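Local coordinates for odorant binding protein (AGAP010409-PA) (Anopheles gambiae, PDB 3L4A) that probably binds odorants, as a secreted, mainly helical protein of the PBP/GOBP family, at residues 86-91 against 100-105; 58-63 against 80-85; 41-46 against 95-100; 65-70 against 109-114. All coordinates share one frame; numbering follows the deposited sequence. Where two conformers were deposited one is given.

Contact 1 of 4, residues 86-91 against 100-105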
loop_
_atom_site.group_PDB
_atom_site.type_symbol
_atom_site.label_atom_id
_atom_site.label_comp_id
_atom_site.label_asym_id
_atom_site.label_seq_id
_atom_site.Cartn_x
_atom_site.Cartn_y
_atom_site.Cartn_z
ATOM N N GLU A 86 -3.162 11.543 -7.600
ATOM C CA GLU A 86 -4.195 12.374 -8.197
ATOM C C GLU A 86 -4.527 11.868 -9.600
ATOM O O GLU A 86 -5.701 11.838 -9.997
ATOM C CB GLU A 86 -3.761 13.845 -8.226
ATOM C CG GLU A 86 -3.713 14.513 -6.857
ATOM C CD GLU A 86 -5.087 14.663 -6.226
ATOM O OE1 GLU A 86 -6.090 14.665 -6.972
ATOM O OE2 GLU A 86 -5.164 14.780 -4.984
ATOM N N ALA A 87 -3.501 11.451 -10.338
ATOM C CA ALA A 87 -3.687 10.985 -11.710
ATOM C C ALA A 87 -4.483 9.689 -11.785
ATOM O O ALA A 87 -5.016 9.347 -12.838
ATOM C CB ALA A 87 -2.343 10.825 -12.416
ATOM N N LYS A 88 -4.568 8.976 -10.667
ATOM C CA LYS A 88 -5.303 7.716 -10.619
ATOM C C LYS A 88 -6.791 7.879 -10.315
ATOM O O LYS A 88 -7.535 6.894 -10.318
ATOM C CB LYS A 88 -4.645 6.766 -9.627
ATOM C CG LYS A 88 -3.348 6.199 -10.163
ATOM C CD LYS A 88 -2.639 5.371 -9.128
ATOM C CE LYS A 88 -1.562 4.511 -9.786
ATOM N NZ LYS A 88 -2.148 3.377 -10.555
ATOM N N ASN A 89 -7.214 9.114 -10.062
ATOM C CA ASN A 89 -8.627 9.425 -9.842
ATOM C C ASN A 89 -9.282 8.421 -8.907
ATOM O O ASN A 89 -10.317 7.818 -9.227
ATOM C CB ASN A 89 -9.375 9.493 -11.172
ATOM C CG ASN A 89 -8.921 10.656 -12.029
ATOM O OD1 ASN A 89 -9.618 11.663 -12.144
ATOM N ND2 ASN A 89 -7.741 10.531 -12.619
ATOM N N LEU A 90 -8.661 8.262 -7.747
ATOM C CA LEU A 90 -9.045 7.244 -6.785
ATOM C C LEU A 90 -10.491 7.348 -6.318
ATOM O O LEU A 90 -11.118 6.334 -6.027
ATOM C CB LEU A 90 -8.117 7.281 -5.571
ATOM C CG LEU A 90 -6.630 7.003 -5.808
ATOM C CD1 LEU A 90 -5.862 7.121 -4.498
ATOM C CD2 LEU A 90 -6.446 5.628 -6.421
ATOM N N GLU A 91 -11.010 8.567 -6.241
ATOM C CA GLU A 91 -12.373 8.788 -5.758
ATOM C C GLU A 91 -13.417 8.206 -6.705
ATOM O O GLU A 91 -14.566 7.994 -6.315
ATOM C CB GLU A 91 -12.651 10.282 -5.565
ATOM C CG GLU A 91 -11.442 11.166 -5.747
ATOM C CD GLU A 91 -11.058 11.300 -7.204
ATOM O OE1 GLU A 91 -11.939 11.638 -8.023
ATOM O OE2 GLU A 91 -9.882 11.062 -7.528
ATOM N N ALA A 100 -7.464 0.884 -3.220
ATOM C CA ALA A 100 -6.248 0.807 -2.421
ATOM C C ALA A 100 -5.107 0.224 -3.239
ATOM O O ALA A 100 -3.979 0.702 -3.171
ATOM C CB ALA A 100 -6.476 -0.029 -1.155
ATOM N N TYR A 101 -5.392 -0.821 -4.012
ATOM C CA TYR A 101 -4.350 -1.445 -4.810
ATOM C C TYR A 101 -3.796 -0.467 -5.850
ATOM O O TYR A 101 -2.576 -0.343 -6.013
ATOM C CB TYR A 101 -4.894 -2.705 -5.481
ATOM C CG TYR A 101 -3.845 -3.516 -6.204
ATOM C CD1 TYR A 101 -3.655 -3.374 -7.571
ATOM C CD2 TYR A 101 -3.058 -4.439 -5.525
ATOM C CE1 TYR A 101 -2.693 -4.116 -8.237
ATOM C CE2 TYR A 101 -2.088 -5.188 -6.184
ATOM C CZ TYR A 101 -1.917 -5.018 -7.541
ATOM O OH TYR A 101 -0.966 -5.750 -8.217
ATOM N N SER A 102 -4.698 0.233 -6.537
ATOM C CA SER A 102 -4.295 1.248 -7.501
ATOM C C SER A 102 -3.438 2.320 -6.840
ATOM O O SER A 102 -2.410 2.727 -7.378
ATOM C CB SER A 102 -5.508 1.891 -8.167
ATOM O OG SER A 102 -5.088 2.820 -9.154
ATOM N N ALA A 103 -3.854 2.772 -5.662
ATOM C CA ALA A 103 -3.099 3.788 -4.940
ATOM C C ALA A 103 -1.677 3.313 -4.684
ATOM O O ALA A 103 -0.710 4.027 -4.968
ATOM C CB ALA A 103 -3.798 4.127 -3.626
ATOM N N PHE A 104 -1.542 2.101 -4.157
ATOM C CA PHE A 104 -0.221 1.600 -3.813
ATOM C C PHE A 104 0.680 1.339 -5.021
ATOM O O PHE A 104 1.902 1.325 -4.892
ATOM C CB PHE A 104 -0.315 0.382 -2.896
ATOM C CG PHE A 104 -0.489 0.743 -1.440
ATOM C CD1 PHE A 104 0.582 1.228 -0.704
ATOM C CD2 PHE A 104 -1.725 0.610 -0.817
ATOM C CE1 PHE A 104 0.432 1.570 0.633
ATOM C CE2 PHE A 104 -1.882 0.941 0.522
ATOM C CZ PHE A 104 -0.798 1.421 1.246
ATOM N N GLN A 105 0.096 1.169 -6.202
ATOM C CA GLN A 105 0.918 1.043 -7.399
ATOM C C GLN A 105 1.830 2.260 -7.599
ATOM O O GLN A 105 2.914 2.140 -8.175
ATOM C CB GLN A 105 0.059 0.801 -8.639
ATOM C CG GLN A 105 -0.565 -0.590 -8.694
ATOM C CD GLN A 105 -1.400 -0.787 -9.932
ATOM O OE1 GLN A 105 -1.370 -1.852 -10.549
ATOM N NE2 GLN A 105 -2.145 0.244 -10.312
#
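The turn that follows helix 75-87 in this mainly helical odorant-binding fold sends Lys-88 and Leu-90 across to Ser-102 and Ala-103 on helix 96-105. The lysine does most of the covering. Its aliphatic chain leaves the turn nearly straight and lies against helix 96-105, CE passing 3.1 Å from Ser-102 O. Beyond CE the chain bends (chi4 -73°), which brings NZ back to Ser-102 OG at 3.3 Å. That bond is weak, and doubtful as well, since the serine has two conformers. Leu-90 goes deeper: its CD1 meets the methyl CB of Ala-103 at 3.7 Å, while CD2 approaches Ala-103 N at 3.9 Å. The backbone sets these two side chains apart. Asn-89, which leaves the helical conformation with positive phi (45°), still gives its N-H to Glu-86 O at 3.1 Å, and the chain then turns into a short 3-10 segment from which Leu-90 points toward helix 96-105. Behind the leucine, Leu-85 of helix 75-87 packs on both Leu-90 and Ala-103, and Tyr-52 of strand 52-53 also covers Ala-103; Lys-88 stays nearer the surface, against Cys-106 just past helix 96-105.

Contact 2 of 4, residues 58-63 against 80-85; sequences VDLQAN and KHRACL
Leu-60 reaches from the first turn of helix 60-66 onto His-81, Arg-82 and Leu-85 of helix 75-87. Its CB heads for the opposing helix, and a chi1 of -62° sets CG beside the backbone N and directs CD1 and CD2 at helix 75-87. CD1 rests on Arg-82 CG at 3.7 Å, touching the aliphatic part of the arginine. CD2 meets His-81 CB at 3.6 Å and passes Leu-85 CD1 at 4.2 Å. One turn along helix 75-87, Leu-85 lies nearly at a right angle to Val-58, its CD1 being 3.8 Å from Val-58 CB. On the same turns Cys-84 is bonded to Cys-106. The polar end of Arg-82 leads elsewhere, its NH2 bonding to the carbonyl of Trp-134 in the tag sequence at the C terminus. The start of helix 60-66 is capped by Asp-59: Ala-62 N gives a nearly straight bond (171°) to Asp-59 OD1 at 3.1 Å, arriving from above the carboxylate plane, and OD1 also takes Leu-133 N of the tag sequence. Asp-59 O takes two donors, Asn-63 N at 3.0 Å and Asn-63 ND2 at 2.9 Å; the amide nitrogen also bonds Leu-51 O. This is an N-capped helix start packed by branched aliphatic side chains on a neighbouring helix, within the disulfide-braced helical fold of insect odorant-binding proteins.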
loop_
_atom_site.group_PDB
_atom_site.type_symbol
_atom_site.label_atom_id
_atom_site.label_comp_id
_atom_site.label_asym_id
_atom_site.label_seq_id
_atom_site.Cartn_x
_atom_site.Cartn_y
_atom_site.Cartn_z
ATOM N N VAL A 58 -3.298 7.678 0.716
ATOM C CA VAL A 58 -1.993 7.220 1.180
ATOM C C VAL A 58 -1.323 8.237 2.108
ATOM O O VAL A 58 -1.189 9.412 1.756
ATOM C CB VAL A 58 -1.069 6.963 -0.026
ATOM C CG1 VAL A 58 0.348 6.654 0.423
ATOM C CG2 VAL A 58 -1.628 5.844 -0.890
ATOM N N ASP A 59 -0.914 7.807 3.298
ATOM C CA ASP A 59 -0.141 8.696 4.157
ATOM C C ASP A 59 1.290 8.648 3.671
ATOM O O ASP A 59 2.022 7.698 3.945
ATOM C CB ASP A 59 -0.234 8.309 5.643
ATOM C CG ASP A 59 0.660 9.174 6.536
ATOM O OD1 ASP A 59 1.433 9.996 6.013
ATOM O OD2 ASP A 59 0.623 9.021 7.780
ATOM N N LEU A 60 1.690 9.678 2.929
ATOM C CA LEU A 60 3.012 9.704 2.334
ATOM C C LEU A 60 4.157 9.747 3.363
ATOM O O LEU A 60 5.231 9.194 3.131
ATOM C CB LEU A 60 3.104 10.847 1.312
ATOM C CG LEU A 60 2.121 10.660 0.149
ATOM C CD1 LEU A 60 2.076 11.882 -0.777
ATOM C CD2 LEU A 60 2.459 9.411 -0.630
ATOM N N GLN A 61 3.937 10.410 4.497
ATOM C CA GLN A 61 4.956 10.422 5.543
ATOM C C GLN A 61 5.131 9.042 6.183
ATOM O O GLN A 61 6.258 8.589 6.404
ATOM C CB GLN A 61 4.633 11.466 6.614
ATOM C CG GLN A 61 5.628 11.460 7.759
ATOM C CD GLN A 61 7.030 11.859 7.331
ATOM O OE1 GLN A 61 7.204 12.688 6.430
ATOM N NE2 GLN A 61 8.036 11.284 7.970
ATOM N N ALA A 62 4.011 8.374 6.454
ATOM C CA ALA A 62 4.046 7.018 6.997
ATOM C C ALA A 62 4.758 6.054 6.047
ATOM O O ALA A 62 5.557 5.223 6.464
ATOM C CB ALA A 62 2.643 6.532 7.298
ATOM N N ASN A 63 4.469 6.172 4.756
ATOM C CA ASN A 63 5.167 5.355 3.769
ATOM C C ASN A 63 6.659 5.681 3.643
ATOM O O ASN A 63 7.494 4.793 3.492
ATOM C CB ASN A 63 4.444 5.419 2.423
ATOM C CG ASN A 63 3.223 4.538 2.399
ATOM O OD1 ASN A 63 3.323 3.335 2.135
ATOM N ND2 ASN A 63 2.066 5.108 2.708
ATOM N N LYS A 80 5.872 13.981 -6.000
ATOM C CA LYS A 80 5.765 12.981 -7.046
ATOM C C LYS A 80 4.601 12.041 -6.762
ATOM O O LYS A 80 3.806 11.738 -7.655
ATOM C CB LYS A 80 7.086 12.238 -7.227
ATOM C CG LYS A 80 7.405 11.189 -6.210
ATOM C CD LYS A 80 8.835 10.681 -6.430
ATOM C CE LYS A 80 9.055 10.188 -7.865
ATOM N NZ LYS A 80 10.391 9.504 -8.026
ATOM N N HIS A 81 4.458 11.623 -5.511
ATOM C CA HIS A 81 3.380 10.691 -5.194
ATOM C C HIS A 81 2.009 11.335 -5.106
ATOM O O HIS A 81 1.018 10.737 -5.515
ATOM C CB HIS A 81 3.714 9.860 -3.962
ATOM C CG HIS A 81 4.832 8.911 -4.211
ATOM N ND1 HIS A 81 4.756 7.935 -5.183
ATOM C CD2 HIS A 81 6.075 8.827 -3.685
ATOM C CE1 HIS A 81 5.894 7.265 -5.215
ATOM N NE2 HIS A 81 6.710 7.783 -4.316
ATOM N N ARG A 82 1.942 12.557 -4.591
ATOM C CA ARG A 82 0.678 13.291 -4.630
ATOM C C ARG A 82 0.167 13.353 -6.069
ATOM O O ARG A 82 -0.995 13.080 -6.330
ATOM C CB ARG A 82 0.835 14.711 -4.089
ATOM C CG ARG A 82 0.869 14.828 -2.583
ATOM C CD ARG A 82 0.655 16.280 -2.167
ATOM N NE ARG A 82 1.024 16.522 -0.774
ATOM C CZ ARG A 82 0.240 16.263 0.265
ATOM N NH1 ARG A 82 0.662 16.521 1.498
ATOM N NH2 ARG A 82 -0.967 15.744 0.074
ATOM N N ALA A 83 1.050 13.685 -7.009
ATOM C CA ALA A 83 0.668 13.782 -8.414
ATOM C C ALA A 83 0.264 12.428 -9.016
ATOM O O ALA A 83 -0.729 12.335 -9.752
ATOM C CB ALA A 83 1.795 14.413 -9.222
ATOM N N CYS A 84 1.027 11.388 -8.702
ATOM C CA CYS A 84 0.710 10.049 -9.176
ATOM C C CYS A 84 -0.677 9.636 -8.696
ATOM O O CYS A 84 -1.492 9.153 -9.474
ATOM C CB CYS A 84 1.766 9.062 -8.687
ATOM S SG CYS A 84 1.508 7.369 -9.247
ATOM N N LEU A 85 -0.942 9.834 -7.409
ATOM C CA LEU A 85 -2.222 9.438 -6.830
ATOM C C LEU A 85 -3.369 10.247 -7.415
ATOM O O LEU A 85 -4.435 9.706 -7.699
ATOM C CB LEU A 85 -2.174 9.578 -5.300
ATOM C CG LEU A 85 -1.181 8.605 -4.665
ATOM C CD1 LEU A 85 -0.806 8.999 -3.244
ATOM C CD2 LEU A 85 -1.767 7.189 -4.696
#

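Contact 3 of 4, residues 41-46 against 95-100; sequences FVRCIG and DLCERA
Asp-95 OD2 is gripped by two backbone donors, Cys-97 N and Glu-98 N, at the first turn of helix 96-105, where Leu-96 and Cys-97 receive Arg-43 from helix 36-48. The bond from Glu-98 N is the straighter, 2.9 Å to Asp-95 OD2 at an N-H...O angle of 166°; that from Cys-97 N is weak. As an N-cap, the carboxylate probably also offsets the positive end of the helix dipole. Arg-43 carries most of the contact across. Its chain is extended from the backbone N outward (chi1 173°) and therefore runs along the other helix, touching it with one atom after another. At the base, Arg-43 CB meets Ala-100 CB at 3.5 Å, where the two backbones come closest, the CA atoms of these residues being 5.2 Å apart. Further out, Arg-43 CD lies 3.6 Å from Leu-96 O and brushes Cys-97 SG at 4.2 Å. NE then passes Leu-96 CB at 3.8 Å, and NH2 comes as near to Leu-96 CD1, so the leucine lies against the polar end while the charge is met by a salt bridge from NH2 to Asp-54. The axes of the two short helical segments come within 8.2 Å and cross at 72°. The same two helices are joined covalently by Cys-40 and Cys-97, and Cys-44 ties helix 36-48 to Cys-11 of helix 5-14: two links of the three-disulfide pattern (first to third, second to fifth, fourth to sixth cysteine) of classical insect odorant-binding proteins.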
loop_
_atom_site.group_PDB
_atom_site.type_symbol
_atom_site.label_atom_id
_atom_site.label_comp_id
_atom_site.label_asym_id
_atom_site.label_seq_id
_atom_site.Cartn_x
_atom_site.Cartn_y
_atom_site.Cartn_z
ATOM N N PHE A 41 -6.250 -7.724 0.124
ATOM C CA PHE A 41 -5.148 -7.968 1.042
ATOM C C PHE A 41 -4.286 -6.710 1.207
ATOM O O PHE A 41 -3.936 -6.329 2.325
ATOM C CB PHE A 41 -4.298 -9.151 0.568
ATOM C CG PHE A 41 -3.190 -9.508 1.516
ATOM C CD1 PHE A 41 -3.456 -10.255 2.655
ATOM C CD2 PHE A 41 -1.892 -9.085 1.284
ATOM C CE1 PHE A 41 -2.448 -10.590 3.535
ATOM C CE2 PHE A 41 -0.873 -9.411 2.164
ATOM C CZ PHE A 41 -1.154 -10.163 3.296
ATOM N N VAL A 42 -3.941 -6.077 0.088
ATOM C CA VAL A 42 -3.143 -4.861 0.118
ATOM C C VAL A 42 -3.880 -3.746 0.860
ATOM O O VAL A 42 -3.293 -3.036 1.679
ATOM C CB VAL A 42 -2.764 -4.438 -1.301
ATOM C CG1 VAL A 42 -2.276 -2.990 -1.314
ATOM C CG2 VAL A 42 -1.717 -5.403 -1.847
ATOM N N ARG A 43 -5.175 -3.610 0.609
ATOM C CA ARG A 43 -5.976 -2.661 1.381
ATOM C C ARG A 43 -5.864 -2.947 2.880
ATOM O O ARG A 43 -5.648 -2.042 3.680
ATOM C CB ARG A 43 -7.438 -2.702 0.955
ATOM C CG ARG A 43 -8.347 -1.858 1.836
ATOM C CD ARG A 43 -9.743 -1.791 1.262
ATOM N NE ARG A 43 -10.660 -1.062 2.137
ATOM C CZ ARG A 43 -11.369 -1.629 3.107
ATOM N NH1 ARG A 43 -11.282 -2.938 3.318
ATOM N NH2 ARG A 43 -12.175 -0.890 3.855
ATOM N N CYS A 44 -6.024 -4.208 3.262
ATOM C CA CYS A 44 -5.991 -4.591 4.666
ATOM C C CYS A 44 -4.659 -4.229 5.314
ATOM O O CYS A 44 -4.624 -3.667 6.404
ATOM C CB CYS A 44 -6.262 -6.093 4.799
ATOM S SG CYS A 44 -6.302 -6.682 6.507
ATOM N N ILE A 45 -3.555 -4.562 4.649
ATOM C CA ILE A 45 -2.231 -4.269 5.199
ATOM C C ILE A 45 -2.043 -2.757 5.346
ATOM O O ILE A 45 -1.528 -2.267 6.357
ATOM C CB ILE A 45 -1.107 -4.836 4.309
ATOM C CG1 ILE A 45 -1.176 -6.368 4.251
ATOM C CG2 ILE A 45 0.253 -4.353 4.801
ATOM C CD1 ILE A 45 -1.096 -7.044 5.578
ATOM N N GLY A 46 -2.480 -2.010 4.341
ATOM C CA GLY A 46 -2.358 -0.567 4.382
ATOM C C GLY A 46 -3.155 0.030 5.524
ATOM O O GLY A 46 -2.679 0.929 6.221
ATOM N N ASP A 95 -14.823 0.210 -6.136
ATOM C CA ASP A 95 -14.358 -0.918 -5.337
ATOM C C ASP A 95 -13.219 -0.473 -4.417
ATOM O O ASP A 95 -12.162 -0.066 -4.897
ATOM C CB ASP A 95 -13.893 -2.045 -6.258
ATOM C CG ASP A 95 -13.592 -3.323 -5.509
ATOM O OD1 ASP A 95 -14.307 -4.320 -5.723
ATOM O OD2 ASP A 95 -12.651 -3.334 -4.698
ATOM N N LEU A 96 -13.442 -0.546 -3.107
ATOM C CA LEU A 96 -12.462 -0.071 -2.121
ATOM C C LEU A 96 -11.134 -0.816 -2.177
ATOM O O LEU A 96 -10.077 -0.246 -1.919
ATOM C CB LEU A 96 -13.025 -0.173 -0.702
ATOM C CG LEU A 96 -14.172 0.761 -0.327
ATOM C CD1 LEU A 96 -14.417 0.681 1.169
ATOM C CD2 LEU A 96 -13.857 2.190 -0.745
ATOM N N CYS A 97 -11.186 -2.102 -2.488
ATOM C CA CYS A 97 -9.956 -2.869 -2.594
ATOM C C CYS A 97 -9.195 -2.473 -3.847
ATOM O O CYS A 97 -7.979 -2.287 -3.809
ATOM C CB CYS A 97 -10.256 -4.360 -2.630
ATOM S SG CYS A 97 -11.060 -4.954 -1.140
ATOM N N GLU A 98 -9.903 -2.357 -4.964
ATOM C CA GLU A 98 -9.255 -1.940 -6.201
ATOM C C GLU A 98 -8.632 -0.547 -6.033
ATOM O O GLU A 98 -7.535 -0.278 -6.533
ATOM C CB GLU A 98 -10.254 -1.950 -7.364
ATOM C CG GLU A 98 -9.630 -1.614 -8.710
ATOM C CD GLU A 98 -10.667 -1.503 -9.808
ATOM O OE1 GLU A 98 -10.389 -0.832 -10.823
ATOM O OE2 GLU A 98 -11.763 -2.078 -9.644
ATOM N N ARG A 99 -9.336 0.331 -5.325
ATOM C CA ARG A 99 -8.844 1.679 -5.071
ATOM C C ARG A 99 -7.522 1.662 -4.300
ATOM O O ARG A 99 -6.567 2.355 -4.676
ATOM C CB ARG A 99 -9.893 2.501 -4.321
ATOM C CG ARG A 99 -9.533 3.968 -4.171
ATOM C CD ARG A 99 -10.433 4.655 -3.168
ATOM N NE ARG A 99 -11.816 4.662 -3.630
ATOM C CZ ARG A 99 -12.847 5.019 -2.875
ATOM N NH1 ARG A 99 -12.650 5.395 -1.617
ATOM N NH2 ARG A 99 -14.075 4.992 -3.377
ATOM N N ALA A 100 -7.464 0.884 -3.220
ATOM C CA ALA A 100 -6.248 0.807 -2.421
ATOM C C ALA A 100 -5.107 0.224 -3.239
ATOM O O ALA A 100 -3.979 0.702 -3.171
ATOM C CB ALA A 100 -6.476 -0.029 -1.155
#

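Contact 4 of 4, residues 65-70 against 109-114; sequences ENLGNS and EDYEMY
Leu-67 puts its CD2 methyl over one face of the Tyr-111 ring, 3.7 Å from the centroid and only 15° off the ring normal, a CH-pi contact. The same CD2 touches Tyr-114 CB at 3.8 Å, and the other branch, CD1, meets Asp-110 CB at 3.9 Å, so the leucine touches Asp-110 and Tyr-111 on one turn of helix 108-117 and Tyr-114 on the next. At the edge of the Tyr-111 ring, near its plane, Asn-66 ND2 donates to Tyr-111 OH at 3.0 Å. The bond is nearly straight (165°) and stays close to the amide plane, although amide and ring planes stand 62° apart. The trans first torsion of Asn-66 carries its amide toward the hydroxyl. Tyr-114 faces the peptide that follows: Leu-67 O and Gly-68 N cover one face of its ring, with Leu-67 O 3.3 Å from Tyr-114 CD1. Its hydroxyl ends near the turn, 3.7 Å from Gly-68 CA, where the glycine takes up positive phi and lets the chain bend round the ring. In the next shell, Asn-63 OD1 also bonds Tyr-111 OH, fixing the hydroxyl between two asparagines of helix 60-66. Phe-77 of helix 75-87 packs on both Leu-67 and Asp-110, so the turn just after helix 60-66 meets helices 75-87 and 108-117 together.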
loop_
_atom_site.group_PDB
_atom_site.type_symbol
_atom_site.label_atom_id
_atom_site.label_comp_id
_atom_site.label_asym_id
_atom_site.label_seq_id
_atom_site.Cartn_x
_atom_site.Cartn_y
_atom_site.Cartn_z
ATOM N N GLU A 65 8.488 6.695 6.038
ATOM C CA GLU A 65 9.086 6.056 7.203
ATOM C C GLU A 65 9.155 4.537 7.039
ATOM O O GLU A 65 10.085 3.899 7.531
ATOM C CB GLU A 65 8.322 6.452 8.466
ATOM C CG GLU A 65 8.496 7.920 8.818
ATOM C CD GLU A 65 7.607 8.369 9.971
ATOM O OE1 GLU A 65 7.085 7.508 10.709
ATOM O OE2 GLU A 65 7.437 9.593 10.145
ATOM N N ASN A 66 8.194 3.970 6.317
ATOM C CA ASN A 66 8.169 2.524 6.078
ATOM C C ASN A 66 9.188 2.092 5.019
ATOM O O ASN A 66 9.403 0.898 4.803
ATOM C CB ASN A 66 6.755 2.088 5.689
ATOM C CG ASN A 66 6.536 0.588 5.839
ATOM O OD1 ASN A 66 6.974 -0.019 6.815
ATOM N ND2 ASN A 66 5.845 -0.010 4.871
ATOM N N LEU A 67 9.816 3.072 4.375
ATOM C CA LEU A 67 10.857 2.842 3.381
ATOM C C LEU A 67 12.252 3.035 3.979
ATOM O O LEU A 67 13.223 3.295 3.261
ATOM C CB LEU A 67 10.670 3.786 2.187
ATOM C CG LEU A 67 9.474 3.436 1.302
ATOM C CD1 LEU A 67 9.122 4.606 0.399
ATOM C CD2 LEU A 67 9.772 2.197 0.478
ATOM N N GLY A 68 12.342 2.939 5.302
ATOM C CA GLY A 68 13.630 2.963 5.973
ATOM C C GLY A 68 14.121 4.346 6.361
ATOM O O GLY A 68 15.325 4.553 6.522
ATOM N N ASN A 69 13.196 5.288 6.524
ATOM C CA ASN A 69 13.559 6.656 6.893
ATOM C C ASN A 69 12.960 7.042 8.233
ATOM O O ASN A 69 11.896 6.549 8.612
ATOM C CB ASN A 69 13.074 7.646 5.829
ATOM C CG ASN A 69 13.582 7.316 4.450
ATOM O OD1 ASN A 69 12.809 6.926 3.564
ATOM N ND2 ASN A 69 14.879 7.471 4.245
ATOM N N SER A 70 13.630 7.943 8.949
ATOM C CA SER A 70 13.104 8.423 10.224
ATOM C C SER A 70 12.808 9.924 10.215
ATOM O O SER A 70 12.308 10.473 11.199
ATOM C CB SER A 70 14.083 8.097 11.353
ATOM O OG SER A 70 15.395 8.519 11.020
ATOM N N GLU A 109 7.712 1.333 -7.309
ATOM C CA GLU A 109 9.133 1.520 -7.596
ATOM C C GLU A 109 9.926 1.812 -6.319
ATOM O O GLU A 109 11.046 1.338 -6.161
ATOM C CB GLU A 109 9.350 2.629 -8.634
ATOM C CG GLU A 109 8.894 2.283 -10.046
ATOM C CD GLU A 109 7.433 2.607 -10.297
ATOM O OE1 GLU A 109 7.009 2.544 -11.474
ATOM O OE2 GLU A 109 6.711 2.931 -9.325
ATOM N N ASP A 110 9.342 2.592 -5.411
ATOM C CA ASP A 110 10.016 2.942 -4.168
ATOM C C ASP A 110 10.227 1.722 -3.281
ATOM O O ASP A 110 11.309 1.522 -2.721
ATOM C CB ASP A 110 9.209 3.997 -3.411
ATOM C CG ASP A 110 8.913 5.212 -4.255
ATOM O OD1 ASP A 110 9.605 6.233 -4.081
ATOM O OD2 ASP A 110 8.005 5.139 -5.106
ATOM N N TYR A 111 9.187 0.912 -3.140
ATOM C CA TYR A 111 9.271 -0.253 -2.280
ATOM C C TYR A 111 10.232 -1.272 -2.864
ATOM O O TYR A 111 11.010 -1.889 -2.135
ATOM C CB TYR A 111 7.883 -0.855 -2.028
ATOM C CG TYR A 111 7.181 -0.202 -0.856
ATOM C CD1 TYR A 111 7.499 -0.562 0.444
ATOM C CD2 TYR A 111 6.226 0.789 -1.046
ATOM C CE1 TYR A 111 6.884 0.031 1.527
ATOM C CE2 TYR A 111 5.595 1.396 0.035
ATOM C CZ TYR A 111 5.934 1.013 1.320
ATOM O OH TYR A 111 5.321 1.590 2.414
ATOM N N GLU A 112 10.208 -1.420 -4.183
ATOM C CA GLU A 112 11.098 -2.380 -4.826
ATOM C C GLU A 112 12.556 -1.948 -4.692
ATOM O O GLU A 112 13.429 -2.779 -4.457
ATOM C CB GLU A 112 10.692 -2.646 -6.281
ATOM C CG GLU A 112 9.315 -3.288 -6.371
ATOM C CD GLU A 112 9.071 -4.037 -7.669
ATOM O OE1 GLU A 112 10.026 -4.211 -8.455
ATOM O OE2 GLU A 112 7.916 -4.458 -7.894
ATOM N N MET A 113 12.824 -0.654 -4.801
ATOM C CA MET A 113 14.194 -0.188 -4.639
ATOM C C MET A 113 14.668 -0.438 -3.212
ATOM O O MET A 113 15.792 -0.886 -2.987
ATOM C CB MET A 113 14.319 1.294 -4.976
ATOM C CG MET A 113 15.759 1.750 -5.058
ATOM S SD MET A 113 15.919 3.432 -5.661
ATOM C CE MET A 113 15.411 4.359 -4.217
ATOM N N TYR A 114 13.801 -0.142 -2.251
ATOM C CA TYR A 114 14.122 -0.329 -0.845
ATOM C C TYR A 114 14.379 -1.802 -0.541
ATOM O O TYR A 114 15.311 -2.141 0.188
ATOM C CB TYR A 114 12.981 0.201 0.022
ATOM C CG TYR A 114 13.160 -0.065 1.496
ATOM C CD1 TYR A 114 14.315 0.335 2.153
ATOM C CD2 TYR A 114 12.174 -0.702 2.235
ATOM C CE1 TYR A 114 14.489 0.098 3.501
ATOM C CE2 TYR A 114 12.339 -0.938 3.594
ATOM C CZ TYR A 114 13.499 -0.534 4.217
ATOM O OH TYR A 114 13.679 -0.762 5.563
#

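How the contacts relate
From the N terminus, helix 36-48 supplies the first half of contact 3, whose loop encloses the whole of contact 2. Contact 2 closes first, when helix 75-87 returns to the end of strand 57-58 and the start of helix 60-66. Contact 1 opens only after that closure, so the two are in series along helix 75-87. Contact 3 closes at 95-100 and contact 1 at 100-105; they cross and share Ala-100. Contact 4 opens within contact 2, crosses it and contact 3, encloses contact 1, and closes last on helix 108-117. Helix 96-105 is thus tied to helices 36-48 and 75-87, while helix 60-66 joins helices 75-87 and 108-117.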